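Local coordinates for PfkB family carbohydrate kinase (PDB 4GM6), which probably acts as a kinase of the PfkB carbohydrate kinase family, transferring a phosphate group to a sugar or related substrate, at residues Lys25-Gly31 with His71-Thr77; Leu148-Leu154 with Ile174-Ala178. All coordinates share one frame; numbering follows the deposited sequence.

Contact 1: Lys25-Gly31 with His71-Thr77; sequences KQVVTIG and HPTRIAT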
loop_
_atom_site.group_PDB
_atom_site.type_symbol
_atom_site.label_atom_id
_atom_site.label_comp_id
_atom_site.label_asym_id
_atom_site.label_seq_id
_atom_site.Cartn_x
_atom_site.Cartn_y
_atom_site.Cartn_z
ATOM N N LYS C 25 -20.189 17.814 -31.617
ATOM C CA LYS C 25 -20.758 16.721 -32.459
ATOM C C LYS C 25 -20.684 15.384 -31.741
ATOM O O LYS C 25 -19.775 15.150 -30.946
ATOM C CB LYS C 25 -20.038 16.629 -33.803
ATOM C CG LYS C 25 -20.621 17.521 -34.883
ATOM C CD LYS C 25 -19.745 17.508 -36.124
ATOM C CE LYS C 25 -20.238 18.519 -37.147
ATOM N NZ LYS C 25 -19.173 18.822 -38.139
ATOM N N GLN C 26 -21.630 14.503 -32.057
ATOM C CA GLN C 26 -21.886 13.297 -31.268
ATOM C C GLN C 26 -21.456 11.996 -31.947
ATOM O O GLN C 26 -21.552 11.841 -33.166
ATOM C CB GLN C 26 -23.368 13.224 -30.879
ATOM C CG GLN C 26 -23.903 14.520 -30.288
ATOM C CD GLN C 26 -25.028 14.303 -29.293
ATOM O OE1 GLN C 26 -25.376 13.166 -28.966
ATOM N NE2 GLN C 26 -25.597 15.398 -28.795
ATOM N N VAL C 27 -20.997 11.051 -31.133
ATOM C CA VAL C 27 -20.464 9.795 -31.635
ATOM C C VAL C 27 -21.121 8.600 -30.934
ATOM O O VAL C 27 -21.367 8.632 -29.729
ATOM C CB VAL C 27 -18.934 9.749 -31.440
ATOM C CG1 VAL C 27 -18.351 8.406 -31.872
ATOM C CG2 VAL C 27 -18.280 10.902 -32.184
ATOM N N VAL C 28 -21.426 7.560 -31.705
ATOM C CA VAL C 28 -21.952 6.322 -31.143
ATOM C C VAL C 28 -20.917 5.209 -31.310
ATOM O O VAL C 28 -20.218 5.135 -32.321
ATOM C CB VAL C 28 -23.321 5.937 -31.777
ATOM C CG1 VAL C 28 -23.178 5.626 -33.267
ATOM C CG2 VAL C 28 -23.951 4.766 -31.043
ATOM N N THR C 29 -20.790 4.357 -30.304
ATOM C CA THR C 29 -19.882 3.230 -30.422
ATOM C C THR C 29 -20.505 1.923 -29.910
ATOM O O THR C 29 -21.504 1.937 -29.190
ATOM C CB THR C 29 -18.571 3.505 -29.681
ATOM O OG1 THR C 29 -17.572 2.593 -30.142
ATOM C CG2 THR C 29 -18.776 3.344 -28.192
ATOM N N ILE C 30 -19.899 0.798 -30.288
ATOM C CA ILE C 30 -20.420 -0.523 -29.950
ATOM C C ILE C 30 -19.282 -1.399 -29.455
ATOM O O ILE C 30 -18.238 -1.521 -30.107
ATOM C CB ILE C 30 -21.057 -1.207 -31.163
ATOM C CG1 ILE C 30 -22.230 -0.367 -31.684
ATOM C CG2 ILE C 30 -21.541 -2.604 -30.796
ATOM C CD1 ILE C 30 -22.753 -0.824 -33.027
ATOM N N GLY C 31 -19.460 -2.004 -28.294
ATOM C CA GLY C 31 -18.387 -2.824 -27.780
ATOM C C GLY C 31 -18.554 -3.231 -26.343
ATOM O O GLY C 31 -19.392 -2.690 -25.627
ATOM N N HIS C 71 -16.788 15.773 -27.041
ATOM C CA HIS C 71 -17.824 15.132 -27.847
ATOM C C HIS C 71 -18.776 14.285 -26.998
ATOM O O HIS C 71 -18.351 13.321 -26.359
ATOM C CB HIS C 71 -17.198 14.274 -28.943
ATOM C CG HIS C 71 -16.272 15.028 -29.846
ATOM N ND1 HIS C 71 -16.714 15.733 -30.943
ATOM C CD2 HIS C 71 -14.927 15.179 -29.819
ATOM C CE1 HIS C 71 -15.681 16.292 -31.551
ATOM N NE2 HIS C 71 -14.585 15.971 -30.886
ATOM N N PRO C 72 -20.069 14.651 -26.980
ATOM C CA PRO C 72 -21.050 13.794 -26.324
ATOM C C PRO C 72 -21.025 12.432 -26.997
ATOM O O PRO C 72 -21.120 12.336 -28.227
ATOM C CB PRO C 72 -22.383 14.499 -26.611
ATOM C CG PRO C 72 -22.013 15.923 -26.877
ATOM C CD PRO C 72 -20.694 15.839 -27.591
ATOM N N THR C 73 -20.882 11.383 -26.203
ATOM C CA THR C 73 -20.801 10.033 -26.736
ATOM C C THR C 73 -21.804 9.111 -26.051
ATOM O O THR C 73 -22.303 9.413 -24.956
ATOM C CB THR C 73 -19.383 9.445 -26.566
ATOM O OG1 THR C 73 -18.996 9.512 -25.187
ATOM C CG2 THR C 73 -18.373 10.208 -27.417
ATOM N N ARG C 74 -22.084 7.988 -26.704
ATOM C CA ARG C 74 -22.995 6.979 -26.193
ATOM C C ARG C 74 -22.497 5.625 -26.677
ATOM O O ARG C 74 -21.801 5.529 -27.699
ATOM C CB ARG C 74 -24.399 7.214 -26.735
ATOM C CG ARG C 74 -24.524 6.884 -28.214
ATOM C CD ARG C 74 -25.885 7.273 -28.751
ATOM N NE ARG C 74 -26.253 8.643 -28.391
ATOM C CZ ARG C 74 -27.149 9.375 -29.048
ATOM N NH1 ARG C 74 -27.768 8.885 -30.115
ATOM N NH2 ARG C 74 -27.419 10.610 -28.647
ATOM N N ILE C 75 -22.860 4.572 -25.959
ATOM C CA ILE C 75 -22.352 3.255 -26.300
ATOM C C ILE C 75 -23.408 2.180 -26.150
ATOM O O ILE C 75 -24.049 2.051 -25.097
ATOM C CB ILE C 75 -21.129 2.872 -25.440
ATOM C CG1 ILE C 75 -20.463 1.601 -25.982
ATOM C CG2 ILE C 75 -21.530 2.661 -23.984
ATOM C CD1 ILE C 75 -19.217 1.181 -25.221
ATOM N N ALA C 76 -23.583 1.414 -27.219
ATOM C CA ALA C 76 -24.425 0.229 -27.180
ATOM C C ALA C 76 -23.594 -0.909 -26.569
ATOM O O ALA C 76 -22.617 -1.362 -27.167
ATOM C CB ALA C 76 -24.903 -0.126 -28.580
ATOM N N THR C 77 -23.960 -1.349 -25.369
ATOM C CA THR C 77 -23.221 -2.426 -24.719
ATOM C C THR C 77 -24.096 -3.248 -23.758
ATOM O O THR C 77 -25.255 -2.908 -23.517
ATOM C CB THR C 77 -21.981 -1.885 -23.984
ATOM O OG1 THR C 77 -21.001 -2.924 -23.882
ATOM C CG2 THR C 77 -22.364 -1.389 -22.588
#
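Two neighbouring parallel strands, 27-30 and 73-79, meet here in the central sheet of the ribokinase-like PfkB fold, with helix 58-68 lying in the connection between them. Their backbones alternate in the parallel manner: V27 N bonds to P72 O, R74 N to V27 O, T29 N to R74 O, and A76 N to T29 O at 2.9 Å. Ahead of the strands, H71 ND1 donates a hydrogen bond to K25 O (3.1 Å), which lies in the imidazole plane, while NE2 bonds to H301. On the face that carries V27 and T29, T29 and I75 run side by side, and T29 CG2 sits only 3.3 Å from I75 CG1, a tight fit; T29 OG1 hydrogen-bonds to H155 O. The other face carries V28 and R74. With chi1 at 72°, R74 CG is brought against the valine and the two chains cross at a slant, R74 CG 3.6 Å from V28 CG2. The arginine NH1 is gripped by the carbonyls of L147 and K149, whereas Q26 OE1 near NH2 is poorly angled for a bond. The buried guanidinium thus relies on backbone oxygens, and its aliphatic stem supplies the apolar packing.

Contact 2: Leu148-Leu154 with Ile174-Ala178; sequences LKGIRVL and IIREA
The carboxylate of E177 is the one flat side-chain group among the touching residues, and it takes no part in the contact itself; E177 CG, in the stem behind it, lies 3.6 Å from L148 CD1. The acid end leads instead toward R180, a long and weak ion pair. L148 and E177 cross obliquely, and the same L148 methyl also rests 3.5 Å from A178 N, an amide already bonded to I174 O within the helix, so a leucine branch lies directly against helix backbone. A178 CB is 4.0 Å from L148 CD1, while the second branch, CD2, looks toward I174 CG2. L154 comes in from the strand with CG anti to the backbone N (chi1 172°), which extends the side chain toward the helix and splits its methyls between two isoleucines: CD1 is 3.6 Å from I174 CG2, and CD2 is 4.0 Å from I175 CG1. Both isoleucines lie at about a right angle to the leucine. Between the two leucines the chain reverses in a type II turn from L148 to I151, with G150 at positive phi. The side chains meet through van der Waals contacts alone, and they seat helix 165-180 on the sheet within the beta-alpha-beta crossover that carries strand 153-157 to its parallel neighbour 184-188, as in other alpha/beta kinases of the PfkB family.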
loop_
_atom_site.group_PDB
_atom_site.type_symbol
_atom_site.label_atom_id
_atom_site.label_comp_id
_atom_site.label_asym_id
_atom_site.label_seq_id
_atom_site.Cartn_x
_atom_site.Cartn_y
_atom_site.Cartn_z
ATOM N N LEU C 148 -29.160 6.019 -33.179
ATOM C CA LEU C 148 -28.425 6.753 -34.209
ATOM C C LEU C 148 -28.833 8.230 -34.326
ATOM O O LEU C 148 -28.324 8.959 -35.188
ATOM C CB LEU C 148 -28.579 6.051 -35.567
ATOM C CG LEU C 148 -28.096 4.594 -35.634
ATOM C CD1 LEU C 148 -28.225 4.050 -37.048
ATOM C CD2 LEU C 148 -26.661 4.461 -35.139
ATOM N N LYS C 149 -29.738 8.672 -33.456
ATOM C CA LYS C 149 -30.254 10.041 -33.508
ATOM C C LYS C 149 -29.200 11.095 -33.146
ATOM O O LYS C 149 -28.495 10.975 -32.138
ATOM C CB LYS C 149 -31.476 10.183 -32.592
ATOM C CG LYS C 149 -32.130 11.564 -32.610
ATOM C CD LYS C 149 -32.181 12.116 -31.191
ATOM C CE LYS C 149 -30.767 12.335 -30.667
ATOM N NZ LYS C 149 -30.627 12.048 -29.212
ATOM N N GLY C 150 -29.094 12.131 -33.976
ATOM C CA GLY C 150 -28.143 13.216 -33.726
ATOM C C GLY C 150 -26.687 12.777 -33.711
ATOM O O GLY C 150 -25.855 13.368 -33.019
ATOM N N ILE C 151 -26.375 11.740 -34.484
ATOM C CA ILE C 151 -25.019 11.194 -34.543
ATOM C C ILE C 151 -24.327 11.580 -35.853
ATOM O O ILE C 151 -24.978 11.741 -36.890
ATOM C CB ILE C 151 -25.029 9.653 -34.418
ATOM C CG1 ILE C 151 -25.538 9.218 -33.039
ATOM C CG2 ILE C 151 -23.637 9.087 -34.671
ATOM C CD1 ILE C 151 -24.579 9.565 -31.911
ATOM N N ARG C 152 -23.006 11.725 -35.803
ATOM C CA ARG C 152 -22.226 12.043 -36.995
ATOM C C ARG C 152 -21.323 10.866 -37.389
ATOM O O ARG C 152 -21.094 10.604 -38.579
ATOM C CB ARG C 152 -21.409 13.327 -36.785
ATOM N N VAL C 153 -20.821 10.148 -36.388
ATOM C CA VAL C 153 -19.959 9.001 -36.641
ATOM C C VAL C 153 -20.362 7.772 -35.822
ATOM O O VAL C 153 -20.774 7.882 -34.665
ATOM C CB VAL C 153 -18.470 9.330 -36.378
ATOM C CG1 VAL C 153 -17.641 8.055 -36.346
ATOM C CG2 VAL C 153 -17.930 10.290 -37.431
ATOM N N LEU C 154 -20.183 6.614 -36.433
ATOM C CA LEU C 154 -20.323 5.349 -35.761
ATOM C C LEU C 154 -18.988 4.666 -35.764
ATOM O O LEU C 154 -18.341 4.527 -36.798
ATOM C CB LEU C 154 -21.330 4.452 -36.461
ATOM C CG LEU C 154 -21.357 3.043 -35.888
ATOM C CD1 LEU C 154 -22.682 2.411 -36.059
ATOM C CD2 LEU C 154 -20.265 2.171 -36.443
ATOM N N ILE C 174 -26.273 -2.448 -38.150
ATOM C CA ILE C 174 -26.250 -1.076 -37.608
ATOM C C ILE C 174 -25.551 -0.111 -38.546
ATOM O O ILE C 174 -26.158 0.938 -38.945
ATOM C CB ILE C 174 -25.578 -1.001 -36.231
ATOM C CG1 ILE C 174 -26.250 -1.994 -35.289
ATOM C CG2 ILE C 174 -25.628 0.425 -35.675
ATOM C CD1 ILE C 174 -27.775 -1.853 -35.226
ATOM N N ILE C 175 -24.294 -0.466 -38.936
ATOM C CA ILE C 175 -23.588 0.278 -39.968
ATOM C C ILE C 175 -24.481 0.528 -41.200
ATOM O O ILE C 175 -24.482 1.633 -41.726
ATOM C CB ILE C 175 -22.308 -0.459 -40.409
ATOM C CG1 ILE C 175 -21.303 -0.507 -39.256
ATOM C CG2 ILE C 175 -21.707 0.209 -41.648
ATOM C CD1 ILE C 175 -20.248 -1.594 -39.393
ATOM N N ARG C 176 -25.207 -0.476 -41.684
ATOM C CA ARG C 176 -26.090 -0.259 -42.837
ATOM C C ARG C 176 -27.199 0.731 -42.543
ATOM O O ARG C 176 -27.430 1.619 -43.324
ATOM C CB ARG C 176 -26.661 -1.569 -43.371
ATOM C CG ARG C 176 -25.684 -2.370 -44.195
ATOM C CD ARG C 176 -26.294 -3.635 -44.717
ATOM N NE ARG C 176 -25.285 -4.549 -45.214
ATOM C CZ ARG C 176 -25.412 -5.862 -45.197
ATOM N NH1 ARG C 176 -26.499 -6.408 -44.703
ATOM N NH2 ARG C 176 -24.452 -6.629 -45.657
ATOM N N GLU C 177 -27.839 0.627 -41.389
ATOM C CA GLU C 177 -28.867 1.596 -41.028
ATOM C C GLU C 177 -28.175 2.961 -40.944
ATOM O O GLU C 177 -28.613 3.953 -41.545
ATOM C CB GLU C 177 -29.522 1.215 -39.689
ATOM C CG GLU C 177 -30.496 2.246 -39.147
ATOM C CD GLU C 177 -31.857 2.257 -39.854
ATOM O OE1 GLU C 177 -31.936 1.851 -41.054
ATOM O OE2 GLU C 177 -32.856 2.684 -39.201
ATOM N N ALA C 178 -27.065 3.001 -40.195
ATOM C CA ALA C 178 -26.267 4.251 -40.056
ATOM C C ALA C 178 -25.952 4.912 -41.479
ATOM O O ALA C 178 -26.280 6.125 -41.724
ATOM C CB ALA C 178 -24.930 4.029 -39.264
#

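In the fold
Contact 1 closes along the chain before contact 2 opens, and their centres lie about 10 Å apart on the same side of the chain's centre. Both reach the large central sheet, where strand 27-30 stands between 73-79 and 153-157. Contact 1 is strand against strand within that sheet; contact 2 lays helix 165-180 over it. They also touch directly: Q26 O is 3.0 Å from R152 N, a probable hydrogen bond, Q26 CB packs on G150 O at 3.3 Å, and R74 packs on I151. V28 joins the two as well, packing against L148, I151 and L154. Strand 27-30 is thus tied to both its neighbours in the sheet, and V28 shares one apolar patch with the segment that helix 165-180 covers.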